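Local coordinates for peptidoglycan synthetase penicillin-binding protein 3 (Bifidobacterium adolescentis, PDB 4YE5) that probably binds penicillin and is thought to cross-link peptidoglycan during cell-wall synthesis, at residues A[26-31]-A[186-191]; A[290-295]-A[361-366]. All coordinates share one frame; numbering follows the deposited sequence.

In the fold
From the N terminus, strand 23-28 comes first along the chain, and interaction 1 pairs its end with strand 186-191, closing a loop of about 155 residues within the dimerisation region. There it joins the edge and the middle of a three-stranded antiparallel sheet whose other edge is strand 202-207. Only after this loop has closed does interaction 2 open: helix 290-299 meets the end of helix 356-365 across a shorter loop of some 66 residues. The two contacts therefore follow in series, neither nesting nor crossing, with centres about 56 Å apart on opposite sides of the chain's centre. Interaction 1 joins two strands of the sheet in the dimerisation region, interaction 2 two helical parts of the transpeptidase region.

Interaction 1 of 2, residues A[26-31]-A[186-191]; sequences VTLKAR and GYQVYQ
V26, T27 and L28 pair with Q188, Y187 and G186 in an antiparallel β-sheet of the penicillin-binding protein dimerisation domain, the short strand axes running 4.2 Å apart at 154°. V26 and L28 form hydrogen-bonded pairs on either side of the non-hydrogen-bonded pair T27-Y187. The bond from V26 N to Q188 O is 2.7 Å long and nearly straight (171°). Q188 N returns a bond to V26 O, and L28 N and G186 N bond to G186 O and L28 O. V26 O additionally receives a CA-H...O contact from Y187 CA at 3.1 Å. Strand 23-28 is outermost in the sheet within this chain; strand 186-191 is the middle one, with Y187 and V189 bonded to strand 202-207 beyond. The side chains of V26, L28 and Q188 share one sheet face. There the isobutyl group of L28 crosses the extended Q188 chain at about a right angle, CD2 lying 3.9 Å from Q188 CD. V26 sets CG2 beside its backbone N (chi1 173° for CG1), and this methyl meets Y190 CE2 obliquely at 3.9 Å. The phenol in turn ties down the amide: Y190 OH donates to Q188 OE1 at 2.7 Å, from above the carbonyl plane.

Interaction 2 of 2, residues A[290-295]-A[361-366]; sequences KVLAMS and NFISKF
The F366 ring carries L292 CD2 over one face and, at its edge near the ring plane, S295 CB, 3.7 Å from F366 CZ. F362 O also lies in that plane at the edge, and the F362 ring has N361 ND2 over one face, 3.6 Å above its plane. The L292 methyl stands 3.9 Å from the F366 ring centroid and 17° off the normal, a CH-pi contact displaced slightly toward CD1 and CG. L292 thus spreads over the phenyl group: besides CD2 on the face, CD1 reaches F366 CB at 3.8 Å and CB lies near CD2 of the ring. In the leucine, chi1 -44° sets CG beside the backbone N, and chi2 -161° then brings both methyls onto F366. Looser packing continues along helix 356-365, where L292 CD1 approaches I363 CG2 at 4.4 Å and F362 CB lies 4.2 Å from L292 O.

In the transpeptidase region, helix 290-299 packs here against the end of helix 356-365 and F366, the residue just after it. Helix 408-419 adds A414 against L292 and V417 against F366, while V291 and S295 also touch M461 of helix 455-470. S295 OG donates to V291 O at 2.8 Å, and S295 N reaches the same oxygen from the opposite face of its plane, so the buried hydroxyl is paired within its own helix. K290, two residues before L292, takes no part in the contact. Its NZ is bonded to S287 OG and N344 OD1, consistent with the lysine of an SxxK motif in penicillin-binding proteins. The contact itself is carried mainly by apolar carbons, with L292 O also against F366 CE2 (3.7 Å), consistent with cohesion mainly from dispersion and the burial of apolar surface.

Interaction 1 of 2, residues A[26-31]-A[186-191]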
loop_
_atom_site.group_PDB
_atom_site.type_symbol
_atom_site.label_atom_id
_atom_site.label_comp_id
_atom_site.label_asym_id
_atom_site.label_seq_id
_atom_site.Cartn_x
_atom_site.Cartn_y
_atom_site.Cartn_z
ATOM N N VAL A 26 -21.693 16.983 24.114
ATOM C CA VAL A 26 -22.011 16.584 22.757
ATOM C C VAL A 26 -20.712 16.459 21.981
ATOM O O VAL A 26 -19.905 17.382 21.957
ATOM C CB VAL A 26 -22.959 17.605 22.066
ATOM C CG1 VAL A 26 -23.137 17.258 20.602
ATOM C CG2 VAL A 26 -24.319 17.656 22.766
ATOM N N THR A 27 -20.514 15.313 21.344
ATOM C CA THR A 27 -19.330 15.090 20.513
ATOM C C THR A 27 -19.483 15.720 19.137
ATOM O O THR A 27 -20.487 15.517 18.456
ATOM C CB THR A 27 -19.087 13.591 20.334
ATOM O OG1 THR A 27 -19.000 12.984 21.628
ATOM C CG2 THR A 27 -17.800 13.323 19.532
ATOM N N LEU A 28 -18.491 16.505 18.736
ATOM C CA LEU A 28 -18.443 17.022 17.380
ATOM C C LEU A 28 -17.470 16.123 16.607
ATOM O O LEU A 28 -16.259 16.261 16.733
ATOM C CB LEU A 28 -17.952 18.458 17.388
ATOM C CG LEU A 28 -18.758 19.384 18.332
ATOM C CD1 LEU A 28 -18.166 20.774 18.299
ATOM C CD2 LEU A 28 -20.213 19.422 17.914
ATOM N N LYS A 29 -17.999 15.176 15.842
ATOM C CA LYS A 29 -17.125 14.192 15.200
ATOM C C LYS A 29 -16.333 14.797 14.040
ATOM O O LYS A 29 -16.902 15.458 13.180
ATOM C CB LYS A 29 -17.916 12.968 14.740
ATOM C CG LYS A 29 -17.047 12.022 13.912
ATOM C CD LYS A 29 -17.461 10.566 14.033
ATOM C CE LYS A 29 -16.382 9.663 13.436
ATOM N NZ LYS A 29 -16.416 8.328 14.102
ATOM N N ALA A 30 -15.014 14.592 14.040
ATOM C CA ALA A 30 -14.175 14.992 12.912
ATOM C C ALA A 30 -14.567 14.212 11.652
ATOM O O ALA A 30 -14.869 13.020 11.727
ATOM C CB ALA A 30 -12.684 14.750 13.235
ATOM N N ARG A 31 -14.565 14.886 10.501
ATOM C CA ARG A 31 -14.826 14.213 9.223
ATOM C C ARG A 31 -13.549 13.571 8.679
ATOM O O ARG A 31 -12.457 14.153 8.741
ATOM C CB ARG A 31 -15.389 15.194 8.194
ATOM C CG ARG A 31 -16.628 15.958 8.702
ATOM C CD ARG A 31 -17.022 17.089 7.754
ATOM N NE ARG A 31 -17.256 16.599 6.398
ATOM C CZ ARG A 31 -17.213 17.359 5.306
ATOM N NH1 ARG A 31 -16.944 18.657 5.408
ATOM N NH2 ARG A 31 -17.435 16.822 4.110
ATOM N N GLY A 186 -14.206 17.132 18.345
ATOM C CA GLY A 186 -14.383 18.253 19.256
ATOM C C GLY A 186 -15.538 17.947 20.178
ATOM O O GLY A 186 -16.019 16.805 20.204
ATOM N N TYR A 187 -16.001 18.950 20.933
ATOM C CA TYR A 187 -17.146 18.726 21.798
ATOM C C TYR A 187 -17.811 20.043 22.237
ATOM O O TYR A 187 -17.241 21.125 22.065
ATOM C CB TYR A 187 -16.722 17.918 23.027
ATOM C CG TYR A 187 -15.631 18.605 23.832
ATOM C CD1 TYR A 187 -15.934 19.638 24.711
ATOM C CD2 TYR A 187 -14.298 18.232 23.690
ATOM C CE1 TYR A 187 -14.946 20.276 25.438
ATOM C CE2 TYR A 187 -13.298 18.859 24.417
ATOM C CZ TYR A 187 -13.628 19.879 25.286
ATOM O OH TYR A 187 -12.641 20.509 26.003
ATOM N N GLN A 188 -19.015 19.927 22.789
ATOM C CA GLN A 188 -19.732 21.047 23.413
ATOM C C GLN A 188 -20.271 20.555 24.737
ATOM O O GLN A 188 -20.775 19.437 24.831
ATOM C CB GLN A 188 -20.915 21.500 22.553
ATOM C CG GLN A 188 -20.518 22.205 21.253
ATOM C CD GLN A 188 -21.653 22.238 20.243
ATOM O OE1 GLN A 188 -22.657 21.561 20.411
ATOM N NE2 GLN A 188 -21.484 23.016 19.185
ATOM N N VAL A 189 -20.186 21.391 25.764
ATOM C CA VAL A 189 -20.745 21.029 27.053
ATOM C C VAL A 189 -21.880 21.985 27.389
ATOM O O VAL A 189 -21.718 23.197 27.289
ATOM C CB VAL A 189 -19.663 21.068 28.137
ATOM C CG1 VAL A 189 -20.234 20.657 29.474
ATOM C CG2 VAL A 189 -18.500 20.152 27.742
ATOM N N TYR A 190 -23.036 21.446 27.763
ATOM C CA TYR A 190 -24.207 22.275 28.047
ATOM C C TYR A 190 -24.626 22.140 29.499
ATOM O O TYR A 190 -24.601 21.046 30.031
ATOM C CB TYR A 190 -25.372 21.834 27.167
ATOM C CG TYR A 190 -25.146 22.130 25.716
ATOM C CD1 TYR A 190 -25.484 23.372 25.186
ATOM C CD2 TYR A 190 -24.585 21.172 24.867
ATOM C CE1 TYR A 190 -25.262 23.656 23.850
ATOM C CE2 TYR A 190 -24.377 21.446 23.526
ATOM C CZ TYR A 190 -24.711 22.691 23.035
ATOM O OH TYR A 190 -24.488 22.971 21.716
ATOM N N GLN A 191 -25.027 23.236 30.138
ATOM C CA GLN A 191 -25.647 23.108 31.446
ATOM C C GLN A 191 -27.139 22.945 31.215
ATOM O O GLN A 191 -27.811 23.888 30.815
ATOM C CB GLN A 191 -25.383 24.336 32.314
ATOM C CG GLN A 191 -23.929 24.749 32.393
ATOM C CD GLN A 191 -23.022 23.680 32.981
ATOM O OE1 GLN A 191 -21.976 23.350 32.408
ATOM N NE2 GLN A 191 -23.405 23.148 34.138
#

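Interaction 2 of 2, residues A[290-295]-A[361-366]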
loop_
_atom_site.group_PDB
_atom_site.type_symbol
_atom_site.label_atom_id
_atom_site.label_comp_id
_atom_site.label_asym_id
_atom_site.label_seq_id
_atom_site.Cartn_x
_atom_site.Cartn_y
_atom_site.Cartn_z
ATOM N N LYS A 290 20.861 -14.388 -7.168
ATOM C CA LYS A 290 22.277 -14.427 -7.548
ATOM C C LYS A 290 22.801 -13.012 -7.739
ATOM O O LYS A 290 24.008 -12.768 -7.600
ATOM C CB LYS A 290 22.488 -15.176 -8.874
ATOM C CG LYS A 290 22.255 -16.703 -8.844
ATOM C CD LYS A 290 22.653 -17.249 -10.229
ATOM C CE LYS A 290 22.543 -18.779 -10.312
ATOM N NZ LYS A 290 21.157 -19.262 -10.145
ATOM N N VAL A 291 21.911 -12.082 -8.099
ATOM C CA VAL A 291 22.336 -10.685 -8.269
ATOM C C VAL A 291 22.956 -10.155 -6.984
ATOM O O VAL A 291 23.985 -9.473 -7.012
ATOM C CB VAL A 291 21.180 -9.775 -8.725
ATOM C CG1 VAL A 291 21.612 -8.293 -8.709
ATOM C CG2 VAL A 291 20.760 -10.188 -10.147
ATOM N N LEU A 292 22.341 -10.497 -5.856
ATOM C CA LEU A 292 22.817 -10.010 -4.556
ATOM C C LEU A 292 24.158 -10.616 -4.172
ATOM O O LEU A 292 25.070 -9.901 -3.723
ATOM C CB LEU A 292 21.807 -10.304 -3.439
ATOM C CG LEU A 292 20.312 -10.041 -3.678
ATOM C CD1 LEU A 292 19.595 -9.950 -2.344
ATOM C CD2 LEU A 292 20.077 -8.808 -4.500
ATOM N N ALA A 293 24.291 -11.932 -4.324
ATOM C CA ALA A 293 25.535 -12.599 -3.900
ATOM C C ALA A 293 26.722 -12.202 -4.776
ATOM O O ALA A 293 27.845 -11.999 -4.282
ATOM C CB ALA A 293 25.374 -14.131 -3.892
HETATM N N MSE A 294 26.473 -12.101 -6.075
HETATM C CA MSE A 294 27.523 -11.749 -7.044
HETATM C C MSE A 294 27.981 -10.314 -6.880
HETATM O O MSE A 294 29.170 -10.009 -7.019
HETATM C CB MSE A 294 27.034 -11.941 -8.488
HETATM C CG MSE A 294 28.133 -11.728 -9.540
HETATM SE SE MSE A 294 27.567 -12.089 -11.379
HETATM C CE MSE A 294 27.258 -13.995 -11.201
ATOM N N SER A 295 27.029 -9.421 -6.624
ATOM C CA SER A 295 27.376 -8.049 -6.301
ATOM C C SER A 295 28.391 -8.032 -5.155
ATOM O O SER A 295 29.378 -7.268 -5.187
ATOM C CB SER A 295 26.130 -7.239 -5.922
ATOM O OG SER A 295 25.311 -7.035 -7.062
ATOM N N ASN A 361 26.134 -10.825 5.011
ATOM C CA ASN A 361 26.230 -9.373 4.986
ATOM C C ASN A 361 25.706 -8.779 3.697
ATOM O O ASN A 361 24.935 -7.839 3.727
ATOM C CB ASN A 361 27.673 -8.908 5.199
ATOM C CG ASN A 361 27.814 -7.400 5.085
ATOM O OD1 ASN A 361 27.523 -6.665 6.030
ATOM N ND2 ASN A 361 28.258 -6.931 3.921
ATOM N N PHE A 362 26.108 -9.328 2.558
ATOM C CA PHE A 362 25.638 -8.742 1.310
ATOM C C PHE A 362 24.174 -8.987 1.026
ATOM O O PHE A 362 23.487 -8.095 0.551
ATOM C CB PHE A 362 26.564 -9.036 0.129
ATOM C CG PHE A 362 27.749 -8.097 0.094
ATOM C CD1 PHE A 362 27.639 -6.841 -0.490
ATOM C CD2 PHE A 362 28.937 -8.437 0.717
ATOM C CE1 PHE A 362 28.728 -5.958 -0.487
ATOM C CE2 PHE A 362 30.026 -7.570 0.723
ATOM C CZ PHE A 362 29.922 -6.330 0.118
ATOM N N ILE A 363 23.670 -10.157 1.381
ATOM C CA ILE A 363 22.239 -10.376 1.224
ATOM C C ILE A 363 21.450 -9.425 2.128
ATOM O O ILE A 363 20.530 -8.737 1.678
ATOM C CB ILE A 363 21.882 -11.851 1.436
ATOM C CG1 ILE A 363 22.487 -12.656 0.274
ATOM C CG2 ILE A 363 20.343 -12.027 1.489
ATOM C CD1 ILE A 363 22.743 -14.069 0.591
ATOM N N SER A 364 21.844 -9.357 3.393
ATOM C CA SER A 364 21.193 -8.475 4.354
ATOM C C SER A 364 21.308 -7.003 3.937
ATOM O O SER A 364 20.349 -6.238 4.049
ATOM C CB SER A 364 21.846 -8.656 5.730
ATOM O OG SER A 364 21.090 -7.993 6.728
ATOM N N LYS A 365 22.490 -6.608 3.470
ATOM C CA LYS A 365 22.724 -5.228 3.032
ATOM C C LYS A 365 21.733 -4.773 1.948
ATOM O O LYS A 365 21.418 -3.586 1.849
ATOM C CB LYS A 365 24.140 -5.098 2.481
ATOM C CG LYS A 365 24.858 -3.806 2.788
ATOM C CD LYS A 365 26.295 -3.920 2.245
ATOM C CE LYS A 365 27.204 -2.789 2.700
ATOM N NZ LYS A 365 28.615 -3.079 2.299
ATOM N N PHE A 366 21.261 -5.700 1.124
ATOM C CA PHE A 366 20.275 -5.355 0.080
ATOM C C PHE A 366 18.856 -5.199 0.636
ATOM O O PHE A 366 17.904 -4.940 -0.116
ATOM C CB PHE A 366 20.272 -6.409 -1.031
ATOM C CG PHE A 366 21.341 -6.210 -2.076
ATOM C CD1 PHE A 366 21.085 -5.451 -3.210
ATOM C CD2 PHE A 366 22.595 -6.784 -1.929
ATOM C CE1 PHE A 366 22.062 -5.276 -4.191
ATOM C CE2 PHE A 366 23.583 -6.610 -2.889
ATOM C CZ PHE A 366 23.326 -5.857 -4.023
#